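Local coordinates for protein catalase (Bacillus pumilus, PDB 4QOL) that breaks down hydrogen peroxide to water and oxygen as a heme catalase, and also shows peroxidase-like reactivity toward phenolic substrates, at residues I51-V56 with H100-P105; R203-N206 with E210-Y213. All blocks are in the same frame, centred on the assembly; numbering follows the deposited sequence. Where two conformers were deposited one is given.

Contact 1 of 2, residues I51-V56 with H100-P105; sequences IPERVV and HPKGSP. With HEM (protoporphyrin IX containing Fe), chain E.
In the segment whose Arg54, Val55 and Val56 line the heme pocket, Glu53 reaches to the turn Pro101-Ser104 and takes the amide hydrogen of Lys102. This bond, Lys102 N to Glu53 OE1, is 2.8 Å long and nearly straight at 170°, though the N-H comes from above the carboxylate plane. Glu53 CG sits between the backbone N and carbonyl carbon (chi1 78°), and the extended chain beyond it carries the carboxylate to the turn. There Glu53 OE2 rests against Pro101 CA at 3.3 Å, while in one of its two conformers the Lys102 side chain slides past that of Glu53 in the opposite direction. The turn is of type II, with Gly103 at its third position, and Pro101 O accepts both Ser104 N and Ser104 OG. In the catalase fold these two loops come before strands 60-69 and 113-120 of the antiparallel sheet. Next to Glu53, Arg54 points its extended chain to the heme, where Arg54 NE donates to propionate atom O2D at 2.6 Å. Val56 CG2 packs on heme C1A at 3.6 Å. In that same conformer Lys102 bends its ammonium to a salt bridge with Glu312, and Pro101 of the second subunit packs on Lys102.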
loop_
_atom_site.group_PDB
_atom_site.type_symbol
_atom_site.label_atom_id
_atom_site.label_comp_id
_atom_site.label_asym_id
_atom_site.label_seq_id
_atom_site.Cartn_x
_atom_site.Cartn_y
_atom_site.Cartn_z
ATOM N N ILE A 51 3.995 2.431 9.711
ATOM C CA ILE A 51 4.457 1.866 8.459
ATOM C C ILE A 51 5.362 0.649 8.779
ATOM O O ILE A 51 5.778 0.489 9.943
ATOM C CB ILE A 51 5.264 2.940 7.658
ATOM C CG1 ILE A 51 6.556 3.383 8.389
ATOM C CG2 ILE A 51 4.345 4.112 7.337
ATOM C CD1 ILE A 51 7.480 4.267 7.518
ATOM N N PRO A 52 5.683 -0.148 7.778
ATOM C CA PRO A 52 6.499 -1.352 8.130
ATOM C C PRO A 52 7.835 -0.943 8.690
ATOM O O PRO A 52 8.393 0.028 8.252
ATOM C CB PRO A 52 6.649 -2.123 6.812
ATOM C CG PRO A 52 5.536 -1.579 5.928
ATOM C CD PRO A 52 5.327 -0.137 6.367
ATOM N N GLU A 53 8.301 -1.661 9.689
ATOM C CA GLU A 53 9.666 -1.464 10.156
ATOM C C GLU A 53 10.645 -2.011 9.127
ATOM O O GLU A 53 10.296 -2.837 8.272
ATOM C CB GLU A 53 9.909 -2.096 11.559
ATOM C CG GLU A 53 10.088 -3.579 11.549
ATOM C CD GLU A 53 10.259 -4.183 12.932
ATOM O OE1 GLU A 53 9.855 -3.560 14.002
ATOM O OE2 GLU A 53 10.695 -5.404 12.997
ATOM N N ARG A 54 11.903 -1.592 9.274
ATOM C CA ARG A 54 12.947 -2.169 8.431
ATOM C C ARG A 54 13.067 -3.678 8.598
ATOM O O ARG A 54 12.958 -4.169 9.681
ATOM C CB ARG A 54 14.330 -1.580 8.795
ATOM C CG ARG A 54 14.436 -0.074 8.528
ATOM C CD ARG A 54 15.639 0.495 9.291
ATOM N NE ARG A 54 15.866 1.878 8.875
ATOM C CZ ARG A 54 15.121 2.932 9.251
ATOM N NH1 ARG A 54 14.073 2.779 10.012
ATOM N NH2 ARG A 54 15.424 4.203 8.781
ATOM N N VAL A 55 13.275 -4.376 7.489
ATOM C CA VAL A 55 13.328 -5.815 7.543
ATOM C C VAL A 55 14.466 -6.322 8.476
ATOM O O VAL A 55 14.356 -7.429 9.073
ATOM C CB VAL A 55 13.388 -6.429 6.139
ATOM C CG1 VAL A 55 14.668 -6.151 5.393
ATOM C CG2 VAL A 55 13.086 -7.941 6.165
ATOM N N VAL A 56 15.577 -5.595 8.470
ATOM C CA VAL A 56 16.641 -5.792 9.509
ATOM C C VAL A 56 17.061 -4.422 9.958
ATOM O O VAL A 56 16.732 -3.423 9.269
ATOM C CB VAL A 56 17.871 -6.597 8.986
ATOM C CG1 VAL A 56 17.534 -8.070 8.824
ATOM C CG2 VAL A 56 18.386 -6.013 7.689
ATOM N N HIS A 100 16.409 -7.979 15.965
ATOM C CA HIS A 100 15.101 -7.974 16.650
ATOM C C HIS A 100 14.315 -6.715 16.237
ATOM O O HIS A 100 14.859 -5.814 15.616
ATOM C CB HIS A 100 15.219 -8.127 18.158
ATOM C CG HIS A 100 15.636 -9.499 18.585
ATOM N ND1 HIS A 100 14.748 -10.510 18.871
ATOM C CD2 HIS A 100 16.871 -10.048 18.638
ATOM C CE1 HIS A 100 15.425 -11.593 19.213
ATOM N NE2 HIS A 100 16.708 -11.352 19.063
ATOM N N PRO A 101 12.979 -6.673 16.494
ATOM C CA PRO A 101 12.141 -5.588 15.983
ATOM C C PRO A 101 12.366 -4.238 16.656
ATOM O O PRO A 101 13.187 -4.105 17.576
ATOM C CB PRO A 101 10.690 -6.089 16.255
ATOM C CG PRO A 101 10.805 -7.558 16.336
ATOM C CD PRO A 101 12.136 -7.803 16.960
ATOM N N LYS A 102 11.594 -3.242 16.227
ATOM C CA LYS A 102 11.465 -1.967 16.945
ATOM C C LYS A 102 11.075 -2.271 18.384
ATOM O O LYS A 102 10.336 -3.194 18.662
ATOM C CB LYS A 102 10.386 -1.094 16.281
ATOM C CG LYS A 102 10.841 -0.399 14.992
ATOM C CD LYS A 102 9.677 0.413 14.437
ATOM C CE LYS A 102 9.289 1.550 15.350
ATOM N NZ LYS A 102 10.349 2.608 15.391
ATOM N N GLY A 103 11.591 -1.508 19.323
ATOM C CA GLY A 103 11.205 -1.749 20.665
ATOM C C GLY A 103 12.125 -2.754 21.338
ATOM O O GLY A 103 12.063 -2.814 22.526
ATOM N N SER A 104 12.979 -3.501 20.603
ATOM C CA SER A 104 13.773 -4.538 21.237
ATOM C C SER A 104 14.939 -3.885 21.987
ATOM O O SER A 104 15.310 -2.734 21.733
ATOM C CB SER A 104 14.316 -5.558 20.194
ATOM O OG SER A 104 15.115 -4.988 19.182
ATOM N N PRO A 105 15.513 -4.581 22.968
ATOM C CA PRO A 105 16.595 -3.984 23.751
ATOM C C PRO A 105 17.906 -3.770 22.969
ATOM O O PRO A 105 18.237 -4.487 22.026
ATOM C CB PRO A 105 16.838 -5.002 24.859
ATOM C CG PRO A 105 15.557 -5.761 24.915
ATOM C CD PRO A 105 15.086 -5.872 23.533
HETATM C CHA HEM E . 19.444 -2.218 6.590
HETATM C CHB HEM E . 19.588 -5.685 3.201
HETATM C CHC HEM E . 24.342 -6.550 4.407
HETATM C CHD HEM E . 24.220 -2.602 7.215
HETATM C C1A HEM E . 19.073 -3.110 5.596
HETATM C C2A HEM E . 17.761 -3.236 5.038
HETATM C C3A HEM E . 17.806 -4.207 4.086
HETATM C C4A HEM E . 19.132 -4.676 4.049
HETATM C CMA HEM E . 16.774 -4.714 3.122
HETATM C CAA HEM E . 16.593 -2.389 5.430
HETATM C CBA HEM E . 16.883 -0.984 4.861
HETATM C CGA HEM E . 15.724 -0.071 5.009
HETATM O O1A HEM E . 15.915 1.149 4.825
HETATM O O2A HEM E . 14.568 -0.510 5.205
HETATM C C1B HEM E . 20.911 -6.203 3.294
HETATM C C2B HEM E . 21.360 -7.281 2.468
HETATM C C3B HEM E . 22.664 -7.550 2.797
HETATM C C4B HEM E . 23.059 -6.571 3.821
HETATM C CMB HEM E . 20.516 -7.970 1.426
HETATM C CAB HEM E . 23.587 -8.531 2.226
HETATM C CBB HEM E . 23.283 -9.111 1.062
HETATM C C1C HEM E . 24.721 -5.530 5.281
HETATM C C2C HEM E . 26.031 -5.220 5.567
HETATM C C3C HEM E . 25.993 -4.127 6.377
HETATM C C4C HEM E . 24.651 -3.705 6.529
HETATM C CMC HEM E . 27.220 -6.047 5.128
HETATM C CAC HEM E . 27.125 -3.393 6.833
HETATM C CBC HEM E . 28.221 -3.445 6.096
HETATM C C1D HEM E . 22.872 -2.214 7.241
HETATM C C2D HEM E . 22.424 -1.082 8.052
HETATM C C3D HEM E . 21.098 -0.972 7.921
HETATM C C4D HEM E . 20.736 -2.046 7.002
HETATM C CMD HEM E . 23.359 -0.255 8.884
HETATM C CAD HEM E . 20.182 0.050 8.545
HETATM C CBD HEM E . 20.296 1.321 7.672
HETATM C CGD HEM E . 19.400 2.314 8.351
HETATM O O1D HEM E . 19.868 2.926 9.305
HETATM O O2D HEM E . 18.218 2.518 7.964
HETATM N NA HEM E . 19.941 -3.996 4.951
HETATM N NB HEM E . 21.958 -5.838 4.057
HETATM N NC HEM E . 23.887 -4.567 5.803
HETATM N ND HEM E . 21.839 -2.772 6.619
HETATM FE FE HEM E . 21.901 -4.246 5.391
#

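Contact 2 of 2, residues R203-N206 with E210-Y213; sequences RWVN and ETKY
Glu210 and Asn206 close the loop end of a beta hairpin with three hydrogen bonds. Two use the backbone of Glu210: its O receives Asn206 N at 2.9 Å, and its N gives to Asn206 OD1 from above the amide plane. The third joins the side chains, Asn206 ND2 to Glu210 OE1, 3.0 Å long and almost straight at 175°. It meets OE1 on the anti side but tilted out of the carboxylate plane, while lying in the plane of the amide, whose ND2 also donates to Lys75 O; the two planes are 45° apart. Further along, Thr211 and Arg203 share a face with Val205 and Tyr213. With Thr211 OG1 beside its own backbone N (chi1 -58°), CG2 is turned to Arg203 and touches the arginine's CB at 3.9 Å. The extended Arg203 chain crosses over this methyl, and Thr211 OG1 lies 3.7 Å from Val205 CG2. A water at the edge of the guanidinium, in its plane, accepts from Arg203 NH1 at 2.9 Å and is also hydrogen-bonded to Thr211 OG1. Tyr213 runs beside Arg203 in the same direction, its ring nearly perpendicular to the guanidinium, which forms a salt bridge with Glu329 through NH2. Trp204 and Lys212, the hydrogen-bonded antiparallel pair, exchange both backbone bonds, with Trp204 N to Lys212 O at 2.8 Å. On their face the indole packs on Val263 and Leu265 of strand 258-267, which pairs with strand 211-220, while strand 325-327 borders strand 202-205 on its other edge.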
loop_
_atom_site.group_PDB
_atom_site.type_symbol
_atom_site.label_atom_id
_atom_site.label_comp_id
_atom_site.label_asym_id
_atom_site.label_seq_id
_atom_site.Cartn_x
_atom_site.Cartn_y
_atom_site.Cartn_z
ATOM N N ARG A 203 35.762 0.737 -4.887
ATOM C CA ARG A 203 36.718 1.262 -5.880
ATOM C C ARG A 203 36.762 2.777 -5.782
ATOM O O ARG A 203 35.686 3.425 -5.858
ATOM C CB ARG A 203 36.287 0.836 -7.277
ATOM C CG ARG A 203 36.511 -0.630 -7.598
ATOM C CD ARG A 203 36.151 -0.869 -9.094
ATOM N NE ARG A 203 36.553 -2.212 -9.438
ATOM C CZ ARG A 203 37.387 -2.558 -10.418
ATOM N NH1 ARG A 203 37.855 -1.693 -11.307
ATOM N NH2 ARG A 203 37.683 -3.825 -10.529
ATOM N N TRP A 204 37.972 3.345 -5.727
ATOM C CA TRP A 204 38.160 4.780 -5.813
ATOM C C TRP A 204 38.774 5.062 -7.157
ATOM O O TRP A 204 39.721 4.393 -7.554
ATOM C CB TRP A 204 39.044 5.260 -4.678
ATOM C CG TRP A 204 38.334 5.692 -3.485
ATOM C CD1 TRP A 204 36.963 5.510 -3.149
ATOM C CD2 TRP A 204 38.905 6.385 -2.391
ATOM N NE1 TRP A 204 36.707 6.081 -1.932
ATOM C CE2 TRP A 204 37.871 6.597 -1.423
ATOM C CE3 TRP A 204 40.150 6.864 -2.115
ATOM C CZ2 TRP A 204 38.076 7.317 -0.285
ATOM C CZ3 TRP A 204 40.376 7.482 -0.880
ATOM C CH2 TRP A 204 39.333 7.712 -0.003
ATOM N N VAL A 205 38.204 6.010 -7.890
ATOM C CA VAL A 205 38.636 6.328 -9.210
ATOM C C VAL A 205 38.984 7.814 -9.200
ATOM O O VAL A 205 38.145 8.635 -8.886
ATOM C CB VAL A 205 37.561 6.051 -10.295
ATOM C CG1 VAL A 205 38.178 6.267 -11.681
ATOM C CG2 VAL A 205 37.019 4.633 -10.148
ATOM N N ASN A 206 40.207 8.137 -9.632
ATOM C CA ASN A 206 40.651 9.562 -9.694
ATOM C C ASN A 206 40.388 10.279 -11.061
ATOM O O ASN A 206 39.826 9.703 -11.981
ATOM C CB ASN A 206 42.105 9.680 -9.248
ATOM C CG ASN A 206 43.125 9.173 -10.292
ATOM O OD1 ASN A 206 42.812 8.866 -11.428
ATOM N ND2 ASN A 206 44.346 9.046 -9.847
ATOM N N GLU A 210 42.334 6.364 -12.934
ATOM C CA GLU A 210 43.086 5.341 -12.228
ATOM C C GLU A 210 42.280 4.867 -11.038
ATOM O O GLU A 210 41.700 5.697 -10.334
ATOM C CB GLU A 210 44.461 5.844 -11.760
ATOM C CG GLU A 210 45.347 6.283 -12.922
ATOM C CD GLU A 210 46.456 7.280 -12.581
ATOM O OE1 GLU A 210 46.530 7.904 -11.471
ATOM O OE2 GLU A 210 47.315 7.426 -13.502
ATOM N N THR A 211 42.260 3.559 -10.854
ATOM C CA THR A 211 41.435 2.901 -9.801
ATOM C C THR A 211 42.291 2.252 -8.720
ATOM O O THR A 211 43.318 1.613 -9.022
ATOM C CB THR A 211 40.536 1.809 -10.414
ATOM O OG1 THR A 211 39.692 2.376 -11.409
ATOM C CG2 THR A 211 39.647 1.141 -9.299
ATOM N N LYS A 212 41.880 2.434 -7.450
ATOM C CA LYS A 212 42.443 1.698 -6.322
ATOM C C LYS A 212 41.261 1.077 -5.579
ATOM O O LYS A 212 40.145 1.601 -5.598
ATOM C CB LYS A 212 43.148 2.602 -5.319
ATOM C CG LYS A 212 44.247 3.443 -5.897
ATOM C CD LYS A 212 45.572 2.924 -5.471
ATOM C CE LYS A 212 46.652 3.829 -6.027
ATOM N NZ LYS A 212 47.822 2.983 -6.340
ATOM N N TYR A 213 41.512 -0.073 -4.995
ATOM C CA TYR A 213 40.602 -0.617 -3.990
ATOM C C TYR A 213 40.752 0.136 -2.665
ATOM O O TYR A 213 41.828 0.525 -2.265
ATOM C CB TYR A 213 40.877 -2.075 -3.728
ATOM C CG TYR A 213 40.496 -3.085 -4.801
ATOM C CD1 TYR A 213 39.271 -3.038 -5.476
ATOM C CD2 TYR A 213 41.362 -4.109 -5.112
ATOM C CE1 TYR A 213 38.940 -3.985 -6.415
ATOM C CE2 TYR A 213 41.010 -5.089 -6.008
ATOM C CZ TYR A 213 39.806 -5.015 -6.650
ATOM O OH TYR A 213 39.453 -5.997 -7.516
HETATM O O HOH W 1 37.203 1.054 -11.843
#

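Overall arrangement
Both contacts belong to the catalase family region, yet they lie on opposite sides of the chain's centre, with centres about 36 Å apart and no secondary-structure element in common. Contact 1 is a small meeting of two irregular loops, partly exposed where it touches but close to the heme and to a second subunit; a single hydrogen bond, from a backbone amide to a carboxylate, crosses it. Contact 2 is largely buried, touched by no other chain of the assembly, and buries about three times as much surface. Its neighbouring strands pair through regular backbone bonds, supplemented by side-chain bonds at the loop end of the hairpin. A glutamate carboxylate thus accepts a backbone amide in 51-56/100-105 but a side-chain amide in 203-206/210-213.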